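Local coordinates for transcriptional regulator AcuR (Rhodobacter sphaeroides 2.4.1, PDB 3BRU), which represses transcription of its own operon as a TetR-family DNA-binding protein, probably by binding two operator sequences in the promoter, at residues S34-R37 and A38-H42; S49-V53 and D54-K58; E199-P202 and D203-H206. All blocks are in the same frame, centred on the assembly; numbering follows the deposited sequence. Where two conformers were deposited one is given.

Contact 1 of 3, residues S34-R37 and A38-H42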
ATOM      1  N   SER A  34      18.288   1.094  21.398  1.00 18.68           N
ATOM      2  CA  SER A  34      18.785   2.006  20.382  1.00 18.90           C
ATOM      3  C   SER A  34      18.633   1.363  19.011  1.00 18.87           C
ATOM      4  O   SER A  34      18.267   2.044  18.047  1.00 19.56           O
ATOM      5  CB  SER A  34      20.262   2.345  20.581  1.00 17.93           C
ATOM      6  OG  SER A  34      20.456   2.949  21.824  1.00 20.92           O
ATOM      7  N   LEU A  35      18.954   0.068  18.929  1.00 18.53           N
ATOM      8  CA  LEU A  35      18.876  -0.710  17.686  1.00 17.47           C
ATOM      9  C   LEU A  35      17.432  -0.773  17.203  1.00 17.49           C
ATOM     10  O   LEU A  35      17.156  -0.417  16.053  1.00 17.73           O
ATOM     11  CB  LEU A  35      19.472  -2.098  17.865  1.00 16.77           C
ATOM     12  CG  LEU A  35      21.005  -2.100  17.951  1.00 16.93           C
ATOM     13  CD1 LEU A  35      21.548  -3.500  18.283  1.00 15.35           C
ATOM     14  CD2 LEU A  35      21.716  -1.493  16.707  1.00 14.36           C
ATOM     15  N   ILE A  36      16.513  -1.150  18.095  1.00 16.75           N
ATOM     16  CA  ILE A  36      15.102  -1.223  17.749  1.00 16.36           C
ATOM     17  C   ILE A  36      14.556   0.142  17.290  1.00 16.98           C
ATOM     18  O   ILE A  36      13.891   0.229  16.233  1.00 15.99           O
ATOM     19  CB  ILE A  36      14.308  -1.769  18.918  1.00 16.54           C
ATOM     20  CG1 ILE A  36      14.735  -3.221  19.212  1.00 14.42           C
ATOM     21  CG2 ILE A  36      12.782  -1.592  18.692  1.00 16.21           C
ATOM     22  CD1 ILE A  36      14.249  -4.287  18.208  1.00 10.44           C
ATOM     23  N   ARG A  37      14.850   1.189  18.073  1.00 16.55           N
ATOM     24  CA  ARG A  37      14.494   2.565  17.740  1.00 17.51           C
ATOM     25  C   ARG A  37      14.932   2.964  16.324  1.00 17.80           C
ATOM     26  O   ARG A  37      14.104   3.416  15.503  1.00 18.77           O
ATOM     27  CB  ARG A  37      15.122   3.543  18.722  1.00 17.50           C
ATOM     28  CG  ARG A  37      14.912   5.009  18.298  1.00 21.53           C
ATOM     29  CD  ARG A  37      13.698   5.646  18.975  1.00 26.28           C
ATOM     30  NE  ARG A  37      12.510   4.783  19.030  1.00 28.25           N
ATOM     31  CZ  ARG A  37      11.380   4.991  18.344  1.00 30.99           C
ATOM     32  NH1 ARG A  37      11.277   6.048  17.539  1.00 30.19           N
ATOM     33  NH2 ARG A  37      10.343   4.158  18.478  1.00 27.56           N
ATOM     34  N   ALA A  38      16.230   2.824  16.051  1.00 16.78           N
ATOM     35  CA  ALA A  38      16.773   3.155  14.773  1.00 16.88           C
ATOM     36  C   ALA A  38      16.139   2.287  13.692  1.00 17.46           C
ATOM     37  O   ALA A  38      15.938   2.744  12.590  1.00 17.88           O
ATOM     38  CB  ALA A  38      18.295   2.972  14.794  1.00 17.40           C
ATOM     39  N   GLY A  39      15.845   1.021  13.996  1.00 17.47           N
ATOM     40  CA  GLY A  39      15.219   0.135  13.045  1.00 17.29           C
ATOM     41  C   GLY A  39      13.846   0.621  12.665  1.00 18.63           C
ATOM     42  O   GLY A  39      13.552   0.730  11.457  1.00 20.18           O
ATOM     43  N   LEU A  40      13.005   0.899  13.679  1.00 19.15           N
ATOM     44  CA  LEU A  40      11.631   1.397  13.505  1.00 19.40           C
ATOM     45  C   LEU A  40      11.598   2.700  12.757  1.00 20.50           C
ATOM     46  O   LEU A  40      10.779   2.857  11.844  1.00 21.97           O
ATOM     47  CB  LEU A  40      10.871   1.543  14.831  1.00 18.90           C
ATOM     48  CG  LEU A  40      10.578   0.245  15.604  1.00 17.53           C
ATOM     49  CD1 LEU A  40      10.057   0.511  16.999  1.00 14.34           C
ATOM     50  CD2 LEU A  40       9.649  -0.744  14.835  1.00 14.04           C
ATOM     51  N   GLU A  41      12.492   3.614  13.091  1.00 20.84           N
ATOM     52  CA  GLU A  41      12.518   4.902  12.414  1.00 22.74           C
ATOM     53  C   GLU A  41      12.861   4.783  10.941  1.00 22.42           C
ATOM     54  O   GLU A  41      12.187   5.373  10.105  1.00 23.21           O
ATOM     55  CB  GLU A  41      13.459   5.884  13.114  1.00 22.15           C
ATOM     56  CG  GLU A  41      12.934   6.322  14.486  1.00 24.22           C
ATOM     57  CD  GLU A  41      13.919   7.212  15.258  1.00 25.42           C
ATOM     58  OE1 GLU A  41      15.029   7.426  14.711  1.00 29.91           O
ATOM     59  OE2 GLU A  41      13.605   7.678  16.408  1.00 27.68           O
ATOM     60  N   HIS A  42      13.886   4.004  10.625  1.00 22.18           N
ATOM     61  CA  HIS A  42      14.423   3.927   9.271  1.00 21.95           C
ATOM     62  C   HIS A  42      13.535   3.113   8.353  1.00 21.88           C
ATOM     63  O   HIS A  42      13.356   3.481   7.210  1.00 21.59           O
ATOM     64  CB  HIS A  42      15.842   3.353   9.259  1.00 22.04           C
ATOM     65  CG  HIS A  42      16.893   4.325   9.686  1.00 23.10           C
ATOM     66  ND1 HIS A  42      17.840   4.829   8.817  1.00 25.22           N
ATOM     67  CD2 HIS A  42      17.129   4.913  10.882  1.00 24.70           C
ATOM     68  CE1 HIS A  42      18.619   5.678   9.463  1.00 26.61           C
ATOM     69  NE2 HIS A  42      18.221   5.731  10.725  1.00 25.66           N
TER

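Contact 2 of 3, residues S49-V53 and D54-K58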
ATOM      1  N   SER A  49      14.522  -3.041   2.111  1.00 24.85           N
ATOM      2  CA  SER A  49      15.480  -3.090   0.978  1.00 26.52           C
ATOM      3  C   SER A  49      16.448  -1.897   0.877  1.00 27.32           C
ATOM      4  O   SER A  49      17.518  -2.029   0.313  1.00 27.35           O
ATOM      5  CB  SER A  49      14.775  -3.222  -0.386  1.00 26.77           C
ATOM      6  OG  SER A  49      13.707  -4.153  -0.376  1.00 28.88           O
ATOM      7  N   SER A  50      16.042  -0.741   1.415  1.00 28.44           N
ATOM      8  CA  SER A  50      16.780   0.521   1.326  1.00 28.35           C
ATOM      9  C   SER A  50      17.788   0.707   2.447  1.00 28.36           C
ATOM     10  O   SER A  50      18.674   1.555   2.382  1.00 28.50           O
ATOM     11  CB  SER A  50      15.783   1.670   1.431  1.00 28.39           C
ATOM     12  OG  SER A  50      15.588   2.240   0.162  1.00 30.77           O
ATOM     13  N   VAL A  51      17.621  -0.055   3.508  1.00 27.86           N
ATOM     14  CA  VAL A  51      18.337   0.252   4.717  1.00 27.31           C
ATOM     15  C   VAL A  51      19.283  -0.882   5.083  1.00 27.51           C
ATOM     16  O   VAL A  51      18.836  -2.000   5.359  1.00 27.47           O
ATOM     17  CB  VAL A  51      17.342   0.545   5.864  1.00 27.03           C
ATOM     18  CG1 VAL A  51      18.071   0.784   7.156  1.00 26.23           C
ATOM     19  CG2 VAL A  51      16.486   1.759   5.505  1.00 27.77           C
ATOM     20  N   GLY A  52      20.587  -0.592   5.095  1.00 27.19           N
ATOM     21  CA  GLY A  52      21.580  -1.579   5.490  1.00 26.83           C
ATOM     22  C   GLY A  52      21.888  -1.517   6.985  1.00 26.66           C
ATOM     23  O   GLY A  52      21.533  -0.548   7.673  1.00 26.60           O
ATOM     24  N   VAL A  53      22.575  -2.542   7.471  1.00 25.97           N
ATOM     25  CA  VAL A  53      22.987  -2.625   8.858  1.00 26.50           C
ATOM     26  C   VAL A  53      23.903  -1.476   9.279  1.00 27.43           C
ATOM     27  O   VAL A  53      23.762  -0.955  10.387  1.00 27.19           O
ATOM     28  CB  VAL A  53      23.644  -4.003   9.163  1.00 26.55           C
ATOM     29  CG1 VAL A  53      24.302  -4.052  10.559  1.00 25.02           C
ATOM     30  CG2 VAL A  53      22.619  -5.115   8.998  1.00 25.74           C
ATOM     31  N   ASP A  54      24.841  -1.079   8.424  1.00 28.05           N
ATOM     32  CA  ASP A  54      25.728   0.014   8.790  1.00 29.61           C
ATOM     33  C   ASP A  54      24.982   1.306   9.057  1.00 29.19           C
ATOM     34  O   ASP A  54      25.332   2.032   9.972  1.00 30.08           O
ATOM     35  CB  ASP A  54      26.780   0.281   7.723  1.00 30.16           C
ATOM     36  CG  ASP A  54      27.823  -0.809   7.636  1.00 34.15           C
ATOM     37  OD1 ASP A  54      27.947  -1.638   8.581  1.00 38.93           O
ATOM     38  OD2 ASP A  54      28.544  -0.828   6.596  1.00 39.89           O
ATOM     39  N   GLU A  55      23.973   1.604   8.254  1.00 29.02           N
ATOM     40  CA  GLU A  55      23.136   2.792   8.486  1.00 29.62           C
ATOM     41  C   GLU A  55      22.420   2.729   9.854  1.00 27.36           C
ATOM     42  O   GLU A  55      22.389   3.705  10.578  1.00 25.98           O
ATOM     43  CB  GLU A  55      22.159   2.985   7.311  1.00 29.48           C
ATOM     44  CG  GLU A  55      20.986   3.947   7.540  1.00 31.13           C
ATOM     45  CD  GLU A  55      20.075   4.136   6.279  1.00 34.13           C
ATOM     46  OE1 GLU A  55      20.502   3.810   5.127  1.00 36.72           O
ATOM     47  OE2 GLU A  55      18.928   4.652   6.443  1.00 40.00           O
ATOM     48  N   ILE A  56      21.870   1.566  10.195  1.00 26.79           N
ATOM     49  CA  ILE A  56      21.262   1.328  11.522  1.00 26.41           C
ATOM     50  C   ILE A  56      22.272   1.564  12.651  1.00 26.85           C
ATOM     51  O   ILE A  56      21.943   2.247  13.629  1.00 27.17           O
ATOM     52  CB  ILE A  56      20.649  -0.119  11.666  1.00 26.57           C
ATOM     53  CG1 ILE A  56      19.460  -0.335  10.707  1.00 26.24           C
ATOM     54  CG2 ILE A  56      20.298  -0.477  13.127  1.00 25.26           C
ATOM     55  CD1 ILE A  56      18.445   0.765  10.696  1.00 26.19           C
ATOM     56  N   LEU A  57      23.480   1.010  12.527  1.00 25.88           N
ATOM     57  CA  LEU A  57      24.495   1.147  13.565  1.00 26.15           C
ATOM     58  C   LEU A  57      24.868   2.618  13.788  1.00 26.58           C
ATOM     59  O   LEU A  57      25.021   3.067  14.941  1.00 25.93           O
ATOM     60  CB  LEU A  57      25.760   0.347  13.200  1.00 25.87           C
ATOM     61  CG  LEU A  57      25.623  -1.167  13.078  1.00 26.18           C
ATOM     62  CD1 LEU A  57      27.009  -1.812  12.840  1.00 24.82           C
ATOM     63  CD2 LEU A  57      24.897  -1.748  14.285  1.00 24.18           C
ATOM     64  N   LYS A  58      25.053   3.337  12.675  1.00 26.72           N
ATOM     65  CA  LYS A  58      25.407   4.740  12.693  1.00 27.50           C
ATOM     66  C   LYS A  58      24.305   5.599  13.341  1.00 27.29           C
ATOM     67  O   LYS A  58      24.588   6.501  14.098  1.00 28.22           O
ATOM     68  CB  LYS A  58      25.739   5.218  11.273  1.00 27.64           C
ATOM     69  CG  LYS A  58      26.216   6.672  11.177  1.00 29.35           C
ATOM     70  CD  LYS A  58      26.493   7.084   9.716  1.00 29.28           C
ATOM     71  CE  LYS A  58      26.732   8.591   9.605  1.00 31.72           C
ATOM     72  NZ  LYS A  58      27.704   8.935   8.505  1.00 32.00           N
TER
HETATM   73  O   HOH W   1      21.506   1.693   4.388  1.00 49.77           O

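Contact 3 of 3, residues E199-P202 and D203-H206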
ATOM      1  N   GLU A 199       2.076  11.859  -0.611  1.00 22.65           N
ATOM      2  CA  GLU A 199       1.670  13.255  -0.809  1.00 24.50           C
ATOM      3  C   GLU A 199       2.163  14.212   0.281  1.00 23.74           C
ATOM      4  O   GLU A 199       2.088  15.433   0.111  1.00 22.93           O
ATOM      5  CB  GLU A 199       0.144  13.358  -0.973  1.00 24.65           C
ATOM      6  CG  GLU A 199      -0.307  12.741  -2.301  1.00 27.56           C
ATOM      7  CD  GLU A 199      -1.814  12.587  -2.458  1.00 28.32           C
ATOM      8  OE1 GLU A 199      -2.564  13.553  -2.121  1.00 32.24           O
ATOM      9  OE2 GLU A 199      -2.234  11.476  -2.925  1.00 32.36           O
ATOM     10  N   LEU A 200       2.680  13.646   1.374  1.00 23.08           N
ATOM     11  CA  LEU A 200       3.137  14.396   2.554  1.00 23.37           C
ATOM     12  C   LEU A 200       2.052  15.287   3.130  1.00 22.69           C
ATOM     13  O   LEU A 200       2.311  16.457   3.378  1.00 22.87           O
ATOM     14  CB  LEU A 200       4.417  15.204   2.250  1.00 23.46           C
ATOM     15  CG  LEU A 200       5.587  14.328   1.809  1.00 25.50           C
ATOM     16  CD1 LEU A 200       6.768  15.164   1.322  1.00 27.25           C
ATOM     17  CD2 LEU A 200       5.997  13.383   2.958  1.00 25.34           C
ATOM     18  N   ARG A 201       0.849  14.731   3.295  1.00 22.14           N
ATOM     19  CA  ARG A 201      -0.304  15.454   3.828  0.60 22.54           C
ATOM     20  C   ARG A 201      -1.417  14.484   4.283  1.00 22.57           C
ATOM     21  O   ARG A 201      -1.461  13.329   3.841  1.00 22.43           O
ATOM     22  CB  ARG A 201      -0.854  16.415   2.776  0.60 22.66           C
ATOM     23  CG  ARG A 201      -1.466  15.718   1.566  0.60 24.20           C
ATOM     24  CD  ARG A 201      -1.710  16.710   0.463  0.60 26.82           C
ATOM     25  NE  ARG A 201      -2.456  16.100  -0.627  0.60 29.43           N
ATOM     26  CZ  ARG A 201      -3.127  16.780  -1.552  0.60 30.47           C
ATOM     27  NH1 ARG A 201      -3.151  18.114  -1.520  0.60 29.86           N
ATOM     28  NH2 ARG A 201      -3.783  16.118  -2.501  0.60 29.43           N
ATOM     29  N   PRO A 202      -2.333  14.944   5.165  1.00 22.52           N
ATOM     30  CA  PRO A 202      -3.341  13.989   5.668  1.00 22.59           C
ATOM     31  C   PRO A 202      -4.557  13.766   4.759  1.00 23.29           C
ATOM     32  O   PRO A 202      -5.378  12.917   5.052  1.00 24.18           O
ATOM     33  CB  PRO A 202      -3.758  14.614   6.998  1.00 22.12           C
ATOM     34  CG  PRO A 202      -3.661  16.083   6.756  1.00 22.32           C
ATOM     35  CD  PRO A 202      -2.500  16.280   5.775  1.00 22.84           C
ATOM     36  N   ASP A 203      -4.647  14.480   3.642  1.00 23.44           N
ATOM     37  CA  ASP A 203      -5.825  14.434   2.772  1.00 24.19           C
ATOM     38  C   ASP A 203      -6.324  13.036   2.396  1.00 23.41           C
ATOM     39  O   ASP A 203      -7.529  12.820   2.436  1.00 23.02           O
ATOM     40  CB  ASP A 203      -5.591  15.258   1.507  1.00 24.55           C
ATOM     41  CG  ASP A 203      -5.088  16.669   1.821  1.00 29.48           C
ATOM     42  OD1 ASP A 203      -4.313  16.829   2.804  1.00 30.97           O
ATOM     43  OD2 ASP A 203      -5.464  17.618   1.072  1.00 33.15           O
ATOM     44  N   PRO A 204      -5.413  12.108   1.988  1.00 22.86           N
ATOM     45  CA  PRO A 204      -5.872  10.745   1.661  1.00 21.95           C
ATOM     46  C   PRO A 204      -6.465   9.996   2.851  1.00 21.51           C
ATOM     47  O   PRO A 204      -7.307   9.113   2.647  1.00 20.99           O
ATOM     48  CB  PRO A 204      -4.599  10.049   1.166  1.00 21.60           C
ATOM     49  CG  PRO A 204      -3.673  11.164   0.787  1.00 22.16           C
ATOM     50  CD  PRO A 204      -3.955  12.246   1.765  1.00 22.16           C
ATOM     51  N   LEU A 205      -6.030  10.342   4.068  1.00 20.82           N
ATOM     52  CA  LEU A 205      -6.596   9.792   5.259  1.00 21.13           C
ATOM     53  C   LEU A 205      -8.038  10.231   5.402  1.00 22.49           C
ATOM     54  O   LEU A 205      -8.895   9.391   5.697  1.00 23.11           O
ATOM     55  CB  LEU A 205      -5.794  10.221   6.502  1.00 21.33           C
ATOM     56  CG  LEU A 205      -4.304   9.871   6.511  1.00 20.87           C
ATOM     57  CD1 LEU A 205      -3.669  10.344   7.831  1.00 16.68           C
ATOM     58  CD2 LEU A 205      -4.100   8.366   6.283  1.00 20.83           C
ATOM     59  N   HIS A 206      -8.309  11.527   5.194  1.00 22.74           N
ATOM     60  CA  HIS A 206      -9.641  12.069   5.405  1.00 24.73           C
ATOM     61  C   HIS A 206     -10.568  11.545   4.318  1.00 25.36           C
ATOM     62  O   HIS A 206     -11.740  11.214   4.552  1.00 25.91           O
ATOM     63  CB  HIS A 206      -9.638  13.601   5.364  1.00 25.01           C
ATOM     64  CG  HIS A 206      -8.704  14.251   6.345  1.00 28.78           C
ATOM     65  ND1 HIS A 206      -8.201  15.526   6.157  1.00 31.91           N
ATOM     66  CD2 HIS A 206      -8.192  13.818   7.522  1.00 28.13           C
ATOM     67  CE1 HIS A 206      -7.434  15.852   7.183  1.00 30.50           C
ATOM     68  NE2 HIS A 206      -7.393  14.824   8.011  1.00 29.83           N
TER

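Contact 1 of 3, residues S34-R37 and A38-H42
Four successive i to i+4 bonds run from Ser34-Arg37 to Ala38-Glu41 in one continuous helix, that of Leu40 N to Ile36 O being nearly straight at 171° and 2.8 Å long. On the outer side of this turn Arg37 and Glu41 form a salt bridge, NH1 meeting OE2 at 3.1 Å. The acid chain is extended beyond CG and offers the anti side of OE2, while that oxygen sits at the edge of the guanidinium, near its plane; the two flat groups are turned 76° against each other, and one N-H makes the link. Arg37 starts with CG anti to the backbone N (chi1 173°) and then bends at chi2 and chi3, which turns its end towards Glu41 and brings CD to 3.3 Å from Glu41 OE2. A turn apart, Ile36 and Leu40 lie side by side and point the same way, CG2 touching CD1 at 3.8 Å. Helix 31-45 lies in the TetR-type DNA-binding region, with exposed Arg37 and its ion pair on the outer side. Ile36 and Leu40 pack on Leu81, Ala84 and Tyr85 of helix 74-97, Leu35 and His42 touch helix 53-60, and Glu41 reaches Arg126 in a loop.

Contact 2 of 3, residues S49-V53 and D54-K58
The carboxylate of Glu55 is the flat group here: its OE2 lies 3.9 Å from Val51 CG2, its CD lies 4.0 Å from the other methyl, Val51 CG1, and its OE1 receives a bond from a water. The turn belongs to the predicted helix-turn-helix of this TetR-type DNA-binding domain, at the start of helix 53-60, with Gly52 as N-cap; Gly52 O accepts weakly from Ile56 N at 3.3 Å. The water bridges loop and helix: it donates to Glu55 OE1 at 2.5 Å, accepts from Gly52 N at 2.6 Å and donates weakly to Ser50 O. Glu55 reaches it with CG anti to the backbone N (chi1 165°) and the rest of the chain extended, crossing Val51 at about a right angle. OE2 takes a hydrogen bond from His42 ND1 of helix 31-45, so the two oxygens serve different partners. With an alanine here in place of Glu55, His42 ND1 and the bridging water would probably each lose an acceptor, weakening the tie between the loop and the two helices.

Beside the polar link, Val51 CG1 meets Ile56 CD1 at 3.6 Å, these side chains also crossing at about a right angle, and Ile56 continues into Leu35, His42 and Phe77. Asp54 OD1 pairs with Lys64 of helix 64-70. Ser50 OG bonds to Ser49 of the second subunit, which places the loop at the dimer contact. One turn into the helix, Leu57 N bonds to Val53 O at 2.9 Å, while Val53 CG1 leans on Leu57 CG at 4.1 Å.

Contact 3 of 3, residues E199-P202 and D203-H206
Charge dominates the outer side of this turn, where Arg201, in the conformer described here, joins Glu199 and Asp203 in a three-residue salt-bridge network. Its NE and NH2 both donate to the single oxygen OE1 of Glu199, at 3.0 and 2.9 Å, a side-on grip close to the guanidinium plane; the bond from NE meets the anti lone pair of Glu199 OE1, that from NH2 runs nearly along the C-O axis. Asp203 comes in differently. Its carboxylate stacks over one face of the guanidinium, the planes only 10° apart, with OD2 3.5 Å from NH1. No N-H points at that oxygen, and the attraction is one of charges alone. The arginine gets there with CG wedged between its backbone N and carbonyl carbon (chi1 67°) and the chain then extended to NE, which also lays CG 3.3 Å from Asp203 OD1.

Backbone bonds start helix 203-212. Pro202 O accepts from His206 N at 3.2 Å and weakly from Leu205 N. The same oxygen sits over the centre of the His206 ring, whose NE2 bonds to Glu116 of helix 104-120.

Van der Waals packing completes the turn. Pro202 CB and Leu205 CD1 are an apolar pair at 4.4 Å, the Pro202 ring lies alongside His206, CB 3.8 Å from NE2, and Pro204 CG packs against Glu199 OE1 at 3.9 Å. Leu205 packs on Trp189, Ala192 and Ala196 of helix 178-199. Pro204 packs on Glu183 and Glu199 on Ile149 of the second subunit.

Pro202 just before the helix and Pro204 in its first turn have no N-H to give, while Glu199 OE2 has a second mate in Arg195. With one acid at its edge and the other over a face, the arginine in this conformer probably offsets part of the negative charge of both, which lie on the two helix ends joined by this turn.

How the contacts relate
Along the chain the three contacts come in series. Contacts 1 and 2 belong to the DNA-binding region, on successive helices 31-45 and 53-60, their centres about 10 Å apart. They touch directly, through the histidine-glutamate bond and the packing of Ile56 on Ala38 and His42, so the first helix backs the start of the helix-turn-helix. Contact 3 is in the C-terminal domain, between helices 178-199 and 203-212, with its centre about 25 Å from that of contact 1 and 28 Å from that of contact 2; it touches neither. Contacts 2 and 3 both meet the second subunit, so dimer contacts involve both regions of the repressor.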